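Local coordinates for protein exported gluconolactonase (Xanthomonas campestris pv. campestris, PDB 3DR2) that probably hydrolyses gluconolactone to gluconate as a calcium-binding six-bladed beta-propeller enzyme of the SMP-30 family, at residues A221-D224 and H228-R231; G123-K128 and L181-D186; Q288-I293 and L299-L304; C245-R248 and L252-S255. All coordinates share one frame; numbering follows the deposited sequence.

Contact 1. Residues A221-D224 and H228-R231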
loop_
_atom_site.group_PDB
_atom_site.type_symbol
_atom_site.label_atom_id
_atom_site.label_comp_id
_atom_site.label_asym_id
_atom_site.label_seq_id
_atom_site.Cartn_x
_atom_site.Cartn_y
_atom_site.Cartn_z
ATOM N N ALA A 221 18.475 29.088 13.864
ATOM C CA ALA A 221 19.799 29.596 13.557
ATOM C C ALA A 221 20.758 28.462 13.900
ATOM O O ALA A 221 20.742 27.951 15.016
ATOM C CB ALA A 221 20.115 30.827 14.410
ATOM N N TRP A 222 21.568 28.051 12.932
ATOM C CA TRP A 222 22.542 26.990 13.156
ATOM C C TRP A 222 23.895 27.665 13.325
ATOM O O TRP A 222 24.565 27.996 12.350
ATOM C CB TRP A 222 22.571 26.026 11.960
ATOM C CG TRP A 222 23.693 25.006 11.969
ATOM C CD1 TRP A 222 24.514 24.697 10.921
ATOM C CD2 TRP A 222 24.081 24.140 13.048
ATOM N NE1 TRP A 222 25.384 23.697 11.276
ATOM C CE2 TRP A 222 25.142 23.334 12.574
ATOM C CE3 TRP A 222 23.636 23.965 14.363
ATOM C CZ2 TRP A 222 25.764 22.365 13.370
ATOM C CZ3 TRP A 222 24.257 22.997 15.159
ATOM C CH2 TRP A 222 25.309 22.211 14.656
ATOM N N ARG A 223 24.274 27.906 14.572
ATOM C CA ARG A 223 25.554 28.543 14.860
ATOM C C ARG A 223 26.135 27.901 16.105
ATOM O O ARG A 223 25.400 27.522 17.023
ATOM C CB ARG A 223 25.382 30.052 15.053
ATOM C CG ARG A 223 24.523 30.469 16.229
ATOM C CD ARG A 223 24.686 31.964 16.483
ATOM N NE ARG A 223 23.985 32.399 17.686
ATOM C CZ ARG A 223 22.662 32.462 17.793
ATOM N NH1 ARG A 223 21.898 32.119 16.764
ATOM N NH2 ARG A 223 22.101 32.867 18.924
ATOM N N ASP A 224 27.459 27.792 16.138
ATOM C CA ASP A 224 28.137 27.134 17.240
ATOM C C ASP A 224 27.768 25.662 17.115
ATOM O O ASP A 224 27.778 25.113 16.016
ATOM C CB ASP A 224 27.679 27.689 18.588
ATOM C CG ASP A 224 28.404 28.962 18.961
ATOM O OD1 ASP A 224 28.238 29.979 18.252
ATOM O OD2 ASP A 224 29.151 28.940 19.962
ATOM N N HIS A 228 19.589 27.884 17.376
ATOM C CA HIS A 228 19.176 29.021 18.183
ATOM C C HIS A 228 18.069 29.806 17.496
ATOM O O HIS A 228 17.672 29.498 16.374
ATOM C CB HIS A 228 20.370 29.953 18.422
ATOM C CG HIS A 228 21.477 29.338 19.223
ATOM N ND1 HIS A 228 21.381 29.122 20.582
ATOM C CD2 HIS A 228 22.702 28.890 18.857
ATOM C CE1 HIS A 228 22.500 28.568 21.017
ATOM N NE2 HIS A 228 23.316 28.416 19.991
ATOM N N ASP A 229 17.582 30.821 18.202
ATOM C CA ASP A 229 16.550 31.728 17.715
ATOM C C ASP A 229 15.427 31.120 16.882
ATOM O O ASP A 229 15.261 31.442 15.708
ATOM C CB ASP A 229 17.219 32.860 16.940
ATOM C CG ASP A 229 18.415 33.435 17.680
ATOM O OD1 ASP A 229 18.288 33.699 18.895
ATOM O OD2 ASP A 229 19.478 33.622 17.051
ATOM N N ARG A 230 14.644 30.259 17.517
ATOM C CA ARG A 230 13.506 29.603 16.884
ATOM C C ARG A 230 12.492 30.672 16.468
ATOM O O ARG A 230 12.194 31.587 17.244
ATOM C CB ARG A 230 12.887 28.648 17.899
ATOM C CG ARG A 230 11.820 27.706 17.407
ATOM C CD ARG A 230 11.687 26.633 18.476
ATOM N NE ARG A 230 10.748 25.566 18.164
ATOM C CZ ARG A 230 10.763 24.382 18.767
ATOM N NH1 ARG A 230 11.676 24.126 19.698
ATOM N NH2 ARG A 230 9.863 23.462 18.453
ATOM N N ARG A 231 11.961 30.557 15.255
ATOM C CA ARG A 231 10.997 31.535 14.761
ATOM C C ARG A 231 10.137 30.977 13.629
ATOM O O ARG A 231 10.557 30.078 12.897
ATOM C CB ARG A 231 11.739 32.767 14.247
ATOM C CG ARG A 231 12.762 32.421 13.177
ATOM C CD ARG A 231 13.572 33.622 12.733
ATOM N NE ARG A 231 14.518 33.281 11.671
ATOM C CZ ARG A 231 15.616 32.543 11.837
ATOM N NH1 ARG A 231 15.932 32.051 13.030
ATOM N NH2 ARG A 231 16.409 32.308 10.801
#

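Contact 2. Residues G123-K128 and L181-D186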
loop_
_atom_site.group_PDB
_atom_site.type_symbol
_atom_site.label_atom_id
_atom_site.label_comp_id
_atom_site.label_asym_id
_atom_site.label_seq_id
_atom_site.Cartn_x
_atom_site.Cartn_y
_atom_site.Cartn_z
ATOM N N GLY A 123 19.273 3.653 15.508
ATOM C CA GLY A 123 17.861 3.414 15.748
ATOM C C GLY A 123 17.414 3.723 17.161
ATOM O O GLY A 123 16.282 3.417 17.543
ATOM N N ARG A 124 18.296 4.337 17.939
ATOM C CA ARG A 124 17.968 4.666 19.318
ATOM C C ARG A 124 18.570 5.981 19.772
ATOM O O ARG A 124 19.512 6.496 19.170
ATOM C CB ARG A 124 18.468 3.563 20.258
ATOM C CG ARG A 124 17.787 2.225 20.086
ATOM C CD ARG A 124 18.442 1.131 20.938
ATOM N NE ARG A 124 17.782 -0.156 20.731
ATOM C CZ ARG A 124 16.669 -0.540 21.351
ATOM N NH1 ARG A 124 16.088 0.256 22.239
ATOM N NH2 ARG A 124 16.115 -1.710 21.055
ATOM N N TYR A 125 17.998 6.517 20.842
ATOM C CA TYR A 125 18.485 7.738 21.455
ATOM C C TYR A 125 18.477 7.445 22.950
ATOM O O TYR A 125 17.446 7.074 23.507
ATOM C CB TYR A 125 17.572 8.932 21.177
ATOM C CG TYR A 125 18.130 10.194 21.790
ATOM C CD1 TYR A 125 19.285 10.783 21.275
ATOM C CD2 TYR A 125 17.563 10.748 22.938
ATOM C CE1 TYR A 125 19.871 11.885 21.886
ATOM C CE2 TYR A 125 18.145 11.859 23.562
ATOM C CZ TYR A 125 19.297 12.415 23.031
ATOM O OH TYR A 125 19.896 13.485 23.653
ATOM N N ALA A 126 19.628 7.597 23.594
ATOM C CA ALA A 126 19.712 7.331 25.021
ATOM C C ALA A 126 19.162 5.933 25.314
ATOM O O ALA A 126 18.448 5.725 26.297
ATOM C CB ALA A 126 18.926 8.378 25.785
ATOM N N GLY A 127 19.489 4.985 24.440
ATOM C CA GLY A 127 19.047 3.613 24.611
ATOM C C GLY A 127 17.599 3.290 24.280
ATOM O O GLY A 127 17.207 2.123 24.310
ATOM N N LYS A 128 16.802 4.309 23.967
ATOM C CA LYS A 128 15.392 4.102 23.639
ATOM C C LYS A 128 15.166 4.230 22.134
ATOM O O LYS A 128 15.783 5.067 21.484
ATOM C CB LYS A 128 14.525 5.136 24.362
ATOM C CG LYS A 128 14.607 5.098 25.885
ATOM C CD LYS A 128 13.755 6.208 26.494
ATOM C CE LYS A 128 13.883 6.241 28.007
ATOM N NZ LYS A 128 13.029 7.293 28.625
ATOM N N LEU A 181 24.157 10.258 18.457
ATOM C CA LEU A 181 23.048 11.103 18.041
ATOM C C LEU A 181 23.000 12.350 18.909
ATOM O O LEU A 181 23.261 12.290 20.109
ATOM C CB LEU A 181 21.720 10.358 18.186
ATOM C CG LEU A 181 21.087 9.734 16.945
ATOM C CD1 LEU A 181 19.732 9.160 17.309
ATOM C CD2 LEU A 181 20.940 10.791 15.860
ATOM N N GLN A 182 22.658 13.474 18.295
ATOM C CA GLN A 182 22.553 14.742 19.002
ATOM C C GLN A 182 21.127 15.262 18.912
ATOM O O GLN A 182 20.613 15.500 17.817
ATOM C CB GLN A 182 23.485 15.777 18.379
ATOM C CG GLN A 182 24.958 15.443 18.448
ATOM C CD GLN A 182 25.747 16.192 17.396
ATOM O OE1 GLN A 182 25.642 15.900 16.206
ATOM N NE2 GLN A 182 26.532 17.168 17.824
ATOM N N ARG A 183 20.492 15.422 20.065
ATOM C CA ARG A 183 19.134 15.950 20.143
ATOM C C ARG A 183 19.312 17.457 19.991
ATOM O O ARG A 183 19.802 18.131 20.901
ATOM C CB ARG A 183 18.541 15.595 21.502
ATOM C CG ARG A 183 17.155 16.128 21.795
ATOM C CD ARG A 183 16.748 15.661 23.177
ATOM N NE ARG A 183 15.517 16.266 23.663
ATOM C CZ ARG A 183 14.980 15.982 24.846
ATOM N NH1 ARG A 183 15.573 15.104 25.642
ATOM N NH2 ARG A 183 13.861 16.581 25.238
ATOM N N MET A 184 18.912 17.985 18.838
ATOM C CA MET A 184 19.097 19.401 18.545
ATOM C C MET A 184 17.932 20.325 18.876
ATOM O O MET A 184 18.128 21.523 19.113
ATOM C CB MET A 184 19.475 19.555 17.073
ATOM C CG MET A 184 20.538 18.568 16.611
ATOM S SD MET A 184 22.069 18.643 17.585
ATOM C CE MET A 184 22.352 20.387 17.516
ATOM N N ALA A 185 16.720 19.787 18.883
ATOM C CA ALA A 185 15.547 20.593 19.194
ATOM C C ALA A 185 14.319 19.715 19.275
ATOM O O ALA A 185 14.252 18.671 18.629
ATOM C CB ALA A 185 15.348 21.658 18.130
ATOM N N ASP A 186 13.349 20.130 20.083
ATOM C CA ASP A 186 12.116 19.375 20.207
ATOM C C ASP A 186 11.022 20.212 19.560
ATOM O O ASP A 186 10.968 21.428 19.751
ATOM C CB ASP A 186 11.773 19.101 21.674
ATOM C CG ASP A 186 12.882 18.372 22.411
ATOM O OD1 ASP A 186 13.599 17.558 21.787
ATOM O OD2 ASP A 186 13.025 18.601 23.631
HETATM O O HOH W 1 21.781 15.157 22.377
HETATM O O HOH W 2 18.481 13.989 26.219
#

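Contact 3. Residues Q288-I293 and L299-L304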
loop_
_atom_site.group_PDB
_atom_site.type_symbol
_atom_site.label_atom_id
_atom_site.label_comp_id
_atom_site.label_asym_id
_atom_site.label_seq_id
_atom_site.Cartn_x
_atom_site.Cartn_y
_atom_site.Cartn_z
ATOM N N GLN A 288 19.500 21.710 -10.689
ATOM C CA GLN A 288 18.345 22.488 -10.250
ATOM C C GLN A 288 17.618 23.037 -11.480
ATOM O O GLN A 288 17.173 24.183 -11.508
ATOM C CB GLN A 288 18.761 23.626 -9.300
ATOM C CG GLN A 288 19.626 23.144 -8.134
ATOM C CD GLN A 288 19.582 24.041 -6.902
ATOM O OE1 GLN A 288 19.339 25.246 -6.988
ATOM N NE2 GLN A 288 19.844 23.448 -5.741
ATOM N N GLN A 289 17.511 22.191 -12.500
ATOM C CA GLN A 289 16.826 22.538 -13.740
ATOM C C GLN A 289 15.539 21.742 -13.862
ATOM O O GLN A 289 14.764 21.937 -14.791
ATOM C CB GLN A 289 17.715 22.253 -14.953
ATOM C CG GLN A 289 18.821 23.282 -15.166
ATOM C CD GLN A 289 18.293 24.640 -15.595
ATOM O OE1 GLN A 289 19.001 25.642 -15.514
ATOM N NE2 GLN A 289 17.054 24.679 -16.068
ATOM N N ARG A 290 15.323 20.826 -12.922
ATOM C CA ARG A 290 14.112 20.014 -12.917
ATOM C C ARG A 290 13.637 19.863 -11.481
ATOM O O ARG A 290 14.411 19.478 -10.608
ATOM C CB ARG A 290 14.378 18.629 -13.519
ATOM C CG ARG A 290 14.651 18.626 -15.017
ATOM C CD ARG A 290 15.077 17.242 -15.496
ATOM N NE ARG A 290 16.364 16.854 -14.924
ATOM C CZ ARG A 290 16.981 15.699 -15.158
ATOM N NH1 ARG A 290 16.437 14.789 -15.958
ATOM N NH2 ARG A 290 18.163 15.462 -14.606
ATOM N N LEU A 291 12.374 20.194 -11.245
ATOM C CA LEU A 291 11.787 20.080 -9.915
ATOM C C LEU A 291 10.932 18.821 -9.872
ATOM O O LEU A 291 9.993 18.681 -10.654
ATOM C CB LEU A 291 10.900 21.288 -9.610
ATOM C CG LEU A 291 10.096 21.201 -8.309
ATOM C CD1 LEU A 291 11.021 21.419 -7.113
ATOM C CD2 LEU A 291 8.987 22.245 -8.328
ATOM N N PHE A 292 11.264 17.910 -8.962
ATOM C CA PHE A 292 10.512 16.671 -8.803
ATOM C C PHE A 292 9.574 16.828 -7.602
ATOM O O PHE A 292 9.974 17.336 -6.549
ATOM C CB PHE A 292 11.472 15.501 -8.572
ATOM C CG PHE A 292 12.377 15.221 -9.740
ATOM C CD1 PHE A 292 11.996 14.322 -10.729
ATOM C CD2 PHE A 292 13.603 15.869 -9.859
ATOM C CE1 PHE A 292 12.824 14.069 -11.825
ATOM C CE2 PHE A 292 14.439 15.623 -10.951
ATOM C CZ PHE A 292 14.045 14.719 -11.934
ATOM N N ILE A 293 8.329 16.388 -7.768
ATOM C CA ILE A 293 7.324 16.499 -6.712
ATOM C C ILE A 293 6.613 15.166 -6.489
ATOM O O ILE A 293 6.194 14.517 -7.444
ATOM C CB ILE A 293 6.256 17.543 -7.091
ATOM C CG1 ILE A 293 6.923 18.847 -7.532
ATOM C CG2 ILE A 293 5.326 17.793 -5.905
ATOM C CD1 ILE A 293 5.945 19.856 -8.095
ATOM N N LEU A 299 4.591 10.791 -9.030
ATOM C CA LEU A 299 5.897 11.431 -9.028
ATOM C C LEU A 299 5.724 12.390 -10.212
ATOM O O LEU A 299 5.561 11.950 -11.353
ATOM C CB LEU A 299 7.023 10.439 -9.328
ATOM C CG LEU A 299 8.457 10.803 -8.912
ATOM C CD1 LEU A 299 9.389 10.516 -10.070
ATOM C CD2 LEU A 299 8.583 12.256 -8.477
ATOM N N TRP A 300 5.707 13.687 -9.935
ATOM C CA TRP A 300 5.551 14.682 -10.995
ATOM C C TRP A 300 6.880 15.393 -11.213
ATOM O O TRP A 300 7.782 15.317 -10.379
ATOM C CB TRP A 300 4.496 15.717 -10.607
ATOM C CG TRP A 300 3.132 15.156 -10.322
ATOM C CD1 TRP A 300 2.278 14.563 -11.211
ATOM C CD2 TRP A 300 2.445 15.186 -9.064
ATOM N NE1 TRP A 300 1.098 14.229 -10.585
ATOM C CE2 TRP A 300 1.175 14.598 -9.267
ATOM C CE3 TRP A 300 2.778 15.655 -7.785
ATOM C CZ2 TRP A 300 0.235 14.469 -8.238
ATOM C CZ3 TRP A 300 1.843 15.526 -6.761
ATOM C CH2 TRP A 300 0.586 14.937 -6.997
ATOM N N MET A 301 7.007 16.093 -12.336
ATOM C CA MET A 301 8.238 16.823 -12.607
ATOM C C MET A 301 7.965 18.093 -13.397
ATOM O O MET A 301 7.128 18.108 -14.296
ATOM C CB MET A 301 9.241 15.947 -13.370
ATOM C CG MET A 301 10.620 16.594 -13.558
ATOM S SD MET A 301 10.842 17.499 -15.142
ATOM C CE MET A 301 11.034 16.102 -16.248
ATOM N N LEU A 302 8.673 19.160 -13.037
ATOM C CA LEU A 302 8.534 20.448 -13.704
ATOM C C LEU A 302 9.888 20.812 -14.305
ATOM O O LEU A 302 10.826 21.169 -13.589
ATOM C CB LEU A 302 8.108 21.525 -12.700
ATOM C CG LEU A 302 7.706 22.874 -13.306
ATOM C CD1 LEU A 302 6.456 22.694 -14.146
ATOM C CD2 LEU A 302 7.454 23.891 -12.199
ATOM N N PRO A 303 10.005 20.734 -15.639
ATOM C CA PRO A 303 11.259 21.056 -16.320
ATOM C C PRO A 303 11.405 22.552 -16.569
ATOM O O PRO A 303 10.621 23.150 -17.300
ATOM C CB PRO A 303 11.148 20.254 -17.606
ATOM C CG PRO A 303 9.698 20.411 -17.940
ATOM C CD PRO A 303 8.991 20.254 -16.599
ATOM N N LEU A 304 12.420 23.148 -15.957
ATOM C CA LEU A 304 12.653 24.575 -16.101
ATOM C C LEU A 304 13.464 24.888 -17.344
ATOM O O LEU A 304 14.235 24.059 -17.822
ATOM C CB LEU A 304 13.394 25.117 -14.876
ATOM C CG LEU A 304 12.736 24.870 -13.520
ATOM C CD1 LEU A 304 13.589 25.477 -12.416
ATOM C CD2 LEU A 304 11.347 25.469 -13.518
#

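Contact 4. Residues C245-R248 and L252-S255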
loop_
_atom_site.group_PDB
_atom_site.type_symbol
_atom_site.label_atom_id
_atom_site.label_comp_id
_atom_site.label_asym_id
_atom_site.label_seq_id
_atom_site.Cartn_x
_atom_site.Cartn_y
_atom_site.Cartn_z
ATOM N N CYS A 245 12.321 21.813 -0.144
ATOM C CA CYS A 245 13.736 21.940 -0.455
ATOM C C CYS A 245 14.092 23.407 -0.627
ATOM O O CYS A 245 13.212 24.261 -0.726
ATOM C CB CYS A 245 14.085 21.162 -1.729
ATOM S SG CYS A 245 13.295 21.771 -3.238
ATOM N N VAL A 246 15.387 23.692 -0.633
ATOM C CA VAL A 246 15.873 25.057 -0.805
ATOM C C VAL A 246 16.864 25.072 -1.959
ATOM O O VAL A 246 17.740 24.210 -2.033
ATOM C CB VAL A 246 16.571 25.562 0.473
ATOM C CG1 VAL A 246 17.101 26.969 0.252
ATOM C CG2 VAL A 246 15.594 25.537 1.645
ATOM N N ASP A 247 16.731 26.043 -2.859
ATOM C CA ASP A 247 17.633 26.121 -4.004
ATOM C C ASP A 247 18.863 26.978 -3.720
ATOM O O ASP A 247 18.959 27.600 -2.666
ATOM C CB ASP A 247 16.881 26.627 -5.245
ATOM C CG ASP A 247 16.423 28.068 -5.120
ATOM O OD1 ASP A 247 15.483 28.444 -5.855
ATOM O OD2 ASP A 247 17.005 28.827 -4.313
ATOM N N ARG A 248 19.808 26.996 -4.656
ATOM C CA ARG A 248 21.040 27.763 -4.475
ATOM C C ARG A 248 20.810 29.252 -4.234
ATOM O O ARG A 248 21.655 29.923 -3.638
ATOM C CB ARG A 248 21.969 27.579 -5.681
ATOM C CG ARG A 248 23.248 26.808 -5.373
ATOM C CD ARG A 248 23.120 25.323 -5.667
ATOM N NE ARG A 248 22.928 25.057 -7.093
ATOM C CZ ARG A 248 22.881 23.841 -7.632
ATOM N NH1 ARG A 248 23.019 22.765 -6.867
ATOM N NH2 ARG A 248 22.689 23.698 -8.935
ATOM N N LEU A 252 12.754 28.745 -0.913
ATOM C CA LEU A 252 12.275 27.504 -0.331
ATOM C C LEU A 252 11.019 27.062 -1.082
ATOM O O LEU A 252 10.013 27.774 -1.116
ATOM C CB LEU A 252 11.984 27.706 1.162
ATOM C CG LEU A 252 11.642 26.464 1.990
ATOM C CD1 LEU A 252 11.954 26.722 3.450
ATOM C CD2 LEU A 252 10.181 26.095 1.808
ATOM N N TRP A 253 11.105 25.890 -1.706
ATOM C CA TRP A 253 9.998 25.311 -2.466
ATOM C C TRP A 253 9.380 24.258 -1.564
ATOM O O TRP A 253 10.007 23.236 -1.265
ATOM C CB TRP A 253 10.518 24.668 -3.757
ATOM C CG TRP A 253 11.293 25.624 -4.641
ATOM C CD1 TRP A 253 12.399 26.347 -4.294
ATOM C CD2 TRP A 253 11.009 25.960 -6.006
ATOM N NE1 TRP A 253 12.820 27.114 -5.355
ATOM C CE2 TRP A 253 11.986 26.897 -6.419
ATOM C CE3 TRP A 253 10.024 25.562 -6.922
ATOM C CZ2 TRP A 253 12.008 27.444 -7.711
ATOM C CZ3 TRP A 253 10.045 26.107 -8.211
ATOM C CH2 TRP A 253 11.033 27.039 -8.589
ATOM N N SER A 254 8.144 24.502 -1.146
ATOM C CA SER A 254 7.465 23.602 -0.226
ATOM C C SER A 254 6.197 22.949 -0.731
ATOM O O SER A 254 5.420 23.542 -1.478
ATOM C CB SER A 254 7.132 24.355 1.060
ATOM O OG SER A 254 6.377 23.548 1.940
ATOM N N SER A 255 5.985 21.715 -0.296
ATOM C CA SER A 255 4.779 20.991 -0.657
ATOM C C SER A 255 3.623 21.613 0.126
ATOM O O SER A 255 3.838 22.346 1.096
ATOM C CB SER A 255 4.913 19.517 -0.268
ATOM O OG SER A 255 5.094 19.390 1.138
#

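Contact 1. Residues A221-D224 and H228-R231
Ala221 and His228 face each other as an antiparallel hydrogen-bonded pair, and two backbone bonds close the ring between them: Ala221 N gives to His228 O at 2.7 Å and His228 N to Ala221 O at 2.6 Å. The ionic part of the contact lies beside this pair. Arg223 NH1 reaches Asp229 OD2 at 2.9 Å in a salt bridge, while Arg223 NH2 adds a weak bond to the same oxygen. The approach is not the flat, two-pronged one, for NH1 comes in from above the carboxylate plane, 46° out of it.

Packing accompanies the charge pair. With CG of Arg223 set between the backbone N and carbonyl carbon (chi1 63°), its otherwise extended chain swings across His228, whose CG lies over one guanidinium face near the rim. His228 CD2 touches Arg223 CG at 3.6 Å, and the imidazole turns an edge to Arg223 O. Farther along, Arg231 NH1 bonds Asp229 O within its own strand at 2.8 Å, in the guanidinium plane.

The Trp222 side chain points away from 228-231 and meets Trp145 and Phe195. The whole is a solvent-facing beta hairpin, its strands 216-223 and 226-234 forming the outer pair of one four-stranded propeller blade.

Contact 2. Residues G123-K128 and L181-D186
A small two-stranded ribbon, 122-125/128-129, closed by a type I' turn from Tyr125 to Lys128, here reaches the start of strand 182-187, an edge strand of a four-stranded propeller blade, through Arg124 O and through Tyr125, the first residue of the turn. The turn is pinned by two backbone bonds, Tyr125 N to Lys128 O and Lys128 N to Tyr125 O. No direct hydrogen bond crosses to the blade; the side chain of Tyr125 makes the bridge. Because its CG is anti to the backbone N (chi1 -178°), the ring extends from the ribbon to Leu181 and Arg183. Its CD1 packs on Leu181 CB at 4.0 Å, and its edge faces Leu181 O. Farther along the same leucine side chain, Leu181 CD1 touches Arg124 O at 3.3 Å.

The phenol oxygen ends over the aliphatic start of Arg183, with Tyr125 OH 3.3 Å from Arg183 CB. The Arg183 chain runs extended past the ring at about a right angle, and its guanidinium plane stands 85° from the ring plane. That group is held side-on by Asp186: NE gives to OD1 on its syn lone pair, and Arg183 NH2 gives to Asp186 OD2 at 2.7 Å. Ser170 also bonds Asp186 OD1, so a second-shell hydroxyl steadies the carboxylate, while Tyr172 meets the tyrosine ring.

Two waters lie in the plane of the Tyr125 ring. One joins Tyr125 OH (2.8 Å) to Arg183 N (2.7 Å), and the other joins the same hydroxyl to Arg183 NH1. Hydrogen-bonded links between ribbon and blade thus run through water, whereas the direct touches are van der Waals contacts.

Contact 3. Residues Q288-I293 and L299-L304
Met301 and Phe292 sit opposite each other as a non-hydrogen-bonded pair, their side chains running side by side in the same direction. Met301 CG lies over one face of the Phe292 ring, 4.1 Å from its centroid, in a CH-pi contact offset toward the rim. With Met301 CG anti to its own backbone N (chi1 -174°) and the chain bent beyond it, SD turns to Arg290 CG at 4.0 Å. On the other face of the sheet, Ile293 CG2 meets the indole of Trp300 at its edge, 3.8 Å from CE3, and Leu291 CB packs on Leu302 CB.

The backbone sets this pairing. Leu291 and Leu302 exchange two hydrogen bonds, as do Ile293 and Trp300, and Leu304 N extends the ladder to Gln289 O at 2.9 Å. Leu299 CD2 touches Ile293 O.

Outward, Arg290 turns its guanidinium to Asp285 and Glu74, and Trp72 packs against the Phe292 ring. Leu32 of helix 26-32 touches Leu302 and Leu304, and strand 38-41 bonds Leu299 and Met301. The arrangement is an antiparallel hairpin of strands 290-295 and 298-303 in a propeller blade; strand 38-41, from the N-terminal part of the chain, pairs with the C-terminal strand 298-303, the "velcro" closure of beta-propellers.

Contact 4. Residues C245-R248 and L252-S255
The indole of Trp253 turns its edge toward Asp247, just beyond strand 244-246, with NE1 giving a hydrogen bond to Asp247 OD1 at 3.0 Å. The oxygen lies close to the ring plane, yet the N-H reaches it from above the carboxylate, 54° out of that plane; the two flat groups stand 66° apart. Cys245 O also lies at the ring's edge. Obliquely placed, Cys245 SG is 5.3 Å from the centroid of the five-membered ring and packs on Trp253 CB at 4.0 Å. Phe284 meets the same indole edge-to-face, and Leu28 and Leu32 of helix 26-32 touch it.

These residues belong to an antiparallel hairpin, strands 244-246 and 252-254, in a blade of the propeller. Cys245 and Trp253 form its hydrogen-bonded pair, with Cys245 N giving to Trp253 O at 2.9 Å and Trp253 N to Cys245 O at 2.8 Å. On the opposite sheet face, Val246 CG2 meets Leu252 CG at 4.1 Å.

A chi1 of 67° places the Asp247 carboxyl group close to both its backbone N and C, facing Trp253. Asp247 OD1 also forms a salt bridge with Arg31, while OD2 takes Trp251 N inside the hairpin turn; the neighbouring positive charge probably favours the ionised form.

Along the chain the contacts come in the order 2, 1, 4, 3. Contacts 1 and 2, with centres 19 Å apart, join adjacent blades: Arg230 NH2 lies 2.7 Å from Asp186 O, a probable hydrogen bond, and Trp222 CZ3 packs on Met184 CE. Contacts 3 and 4 have centres 12 Å apart and touch through Gln288 OE1, 3.0 Å from Arg248 N, and through Leu291 CD2 against Trp253 CE3. Contact 4 lies nearest the calcium site of Glu48, Asn134, Asn191 and Asp242, the Cys245 side chain being about 5 Å from a bound calcium; the Leu291 side chain of contact 3 is about 10 Å from a bound calcium. Contacts 2 and 3 lie on opposite sides of the chain's centre.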